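Local atomic coordinates of SmhA (PDB entry 7A27), a protein that is the A component of a tripartite alpha-pore-forming toxin, captured in its soluble form, and probably acts with its two partner proteins to perforate target-cell membranes. Residues V52-Y57 / L274-S279. Residues are numbered along the deposited sequence; the frame is centred on the assembly and turned at random.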
loop_
_atom_site.group_PDB
_atom_site.type_symbol
_atom_site.label_atom_id
_atom_site.label_comp_id
_atom_site.label_asym_id
_atom_site.label_seq_id
_atom_site.Cartn_x
_atom_site.Cartn_y
_atom_site.Cartn_z
ATOM N N VAL A 52 11.147 -13.251 -25.845
ATOM C CA VAL A 52 9.661 -13.070 -25.928
ATOM C C VAL A 52 9.006 -13.289 -24.551
ATOM O O VAL A 52 7.990 -12.619 -24.306
ATOM C CB VAL A 52 8.987 -13.925 -27.026
ATOM C CG1 VAL A 52 9.412 -13.475 -28.422
ATOM C CG2 VAL A 52 9.183 -15.424 -26.845
ATOM N N LYS A 53 9.557 -14.154 -23.687
ATOM C CA LYS A 53 8.967 -14.480 -22.358
ATOM C C LYS A 53 9.190 -13.303 -21.402
ATOM O O LYS A 53 8.248 -13.013 -20.616
ATOM C CB LYS A 53 9.516 -15.790 -21.780
ATOM C CG LYS A 53 9.429 -16.995 -22.715
ATOM C CD LYS A 53 9.298 -18.369 -22.086
ATOM C CE LYS A 53 7.966 -18.549 -21.376
ATOM N NZ LYS A 53 7.545 -19.970 -21.310
ATOM N N ILE A 54 10.355 -12.645 -21.484
ATOM C CA ILE A 54 10.701 -11.445 -20.664
ATOM C C ILE A 54 9.834 -10.260 -21.117
ATOM O O ILE A 54 9.120 -9.703 -20.264
ATOM C CB ILE A 54 12.205 -11.105 -20.736
ATOM C CG1 ILE A 54 13.079 -12.241 -20.196
ATOM C CG2 ILE A 54 12.497 -9.799 -20.003
ATOM C CD1 ILE A 54 14.555 -12.099 -20.514
ATOM N N LYS A 55 9.896 -9.878 -22.400
ATOM C CA LYS A 55 9.103 -8.756 -22.977
ATOM C C LYS A 55 7.615 -8.928 -22.636
ATOM O O LYS A 55 6.982 -7.916 -22.309
ATOM C CB LYS A 55 9.276 -8.670 -24.497
ATOM C CG LYS A 55 10.597 -8.080 -24.974
ATOM C CD LYS A 55 10.745 -8.063 -26.489
ATOM C CE LYS A 55 12.071 -7.495 -26.968
ATOM N NZ LYS A 55 12.271 -7.711 -28.420
ATOM N N ALA A 56 7.077 -10.153 -22.716
ATOM C CA ALA A 56 5.656 -10.485 -22.431
ATOM C C ALA A 56 5.362 -10.258 -20.949
ATOM O O ALA A 56 4.305 -9.688 -20.652
ATOM C CB ALA A 56 5.338 -11.908 -22.812
ATOM N N TYR A 57 6.255 -10.711 -20.066
ATOM C CA TYR A 57 6.102 -10.577 -18.598
ATOM C C TYR A 57 6.230 -9.104 -18.211
ATOM O O TYR A 57 5.389 -8.612 -17.438
ATOM C CB TYR A 57 7.123 -11.447 -17.864
ATOM C CG TYR A 57 7.032 -11.463 -16.353
ATOM C CD1 TYR A 57 5.861 -11.822 -15.697
ATOM C CD2 TYR A 57 8.153 -11.225 -15.576
ATOM C CE1 TYR A 57 5.800 -11.889 -14.316
ATOM C CE2 TYR A 57 8.111 -11.298 -14.193
ATOM C CZ TYR A 57 6.933 -11.632 -13.560
ATOM O OH TYR A 57 6.912 -11.706 -12.199
ATOM N N LEU A 274 19.638 -13.845 -18.817
ATOM C CA LEU A 274 19.145 -14.347 -17.505
ATOM C C LEU A 274 19.254 -13.208 -16.491
ATOM O O LEU A 274 18.300 -13.034 -15.717
ATOM C CB LEU A 274 19.955 -15.563 -17.063
ATOM C CG LEU A 274 19.646 -16.093 -15.663
ATOM C CD1 LEU A 274 18.219 -16.636 -15.570
ATOM C CD2 LEU A 274 20.645 -17.185 -15.283
ATOM N N SER A 275 20.373 -12.468 -16.505
ATOM C CA SER A 275 20.617 -11.280 -15.644
ATOM C C SER A 275 19.407 -10.336 -15.747
ATOM O O SER A 275 18.897 -9.889 -14.698
ATOM C CB SER A 275 21.901 -10.581 -16.028
ATOM O OG SER A 275 23.013 -11.471 -15.970
ATOM N N VAL A 276 18.944 -10.069 -16.975
ATOM C CA VAL A 276 17.770 -9.186 -17.247
ATOM C C VAL A 276 16.536 -9.803 -16.575
ATOM O O VAL A 276 15.924 -9.131 -15.742
ATOM C CB VAL A 276 17.550 -8.967 -18.755
ATOM C CG1 VAL A 276 16.252 -8.215 -19.021
ATOM C CG2 VAL A 276 18.715 -8.246 -19.410
ATOM N N ALA A 277 16.214 -11.053 -16.907
ATOM C CA ALA A 277 15.057 -11.798 -16.363
ATOM C C ALA A 277 15.016 -11.672 -14.831
ATOM O O ALA A 277 13.918 -11.425 -14.296
ATOM C CB ALA A 277 15.115 -13.234 -16.809
ATOM N N LYS A 278 16.174 -11.800 -14.170
ATOM C CA LYS A 278 16.307 -11.727 -12.693
ATOM C C LYS A 278 15.994 -10.314 -12.205
ATOM O O LYS A 278 15.278 -10.205 -11.186
ATOM C CB LYS A 278 17.719 -12.094 -12.226
ATOM C CG LYS A 278 18.129 -13.550 -12.320
ATOM C CD LYS A 278 19.329 -13.837 -11.405
ATOM C CE LYS A 278 19.130 -15.067 -10.546
ATOM N NZ LYS A 278 17.863 -15.070 -9.774
ATOM N N SER A 279 16.516 -9.294 -12.905
ATOM C CA SER A 279 16.314 -7.855 -12.597
ATOM C C SER A 279 14.820 -7.495 -12.615
ATOM O O SER A 279 14.385 -6.697 -11.726
ATOM C CB SER A 279 17.058 -6.983 -13.550
ATOM O OG SER A 279 16.612 -5.652 -13.393
#
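With CG2 of I54 anti to the backbone N and CG1 beside it (chi1 -61°), the two branches of this isoleucine part company on reaching helix 272-299, CG2 going to V276 and CG1 with CD1 to A277. The site belongs to the long helical bundle of this alpha-pore-forming toxin, in which helix 48-96 packs against helix 272-299 well away from the centre of the chain. V276 answers with CG1 anti to its own backbone N (chi1 173°), and this methyl meets I54 CG2 at 4.2 Å, the two side chains crossing at about a right angle. The other branch runs on through CG1 and sets CD1 against the methyl of A277. The small side chain of A277 is consistent with the close approach of the backbones, the CA atoms of I54 and A277 being 6.1 Å apart. The contact is small, 123 Å² in all, purely apolar and buried. L273 and L41 also touch I54, while F147 of helix 104-155 packs on A277 and stacks with the ring of Y57, joining a third helix to the pair. One turn along, Y57 OH is hydrogen-bonded to Q281 OE1, a polar link between the same two helices. At the centre of the contact, A277 CB lies 3.9 Å from I54 CD1 and 4.1 Å from I54 CG1.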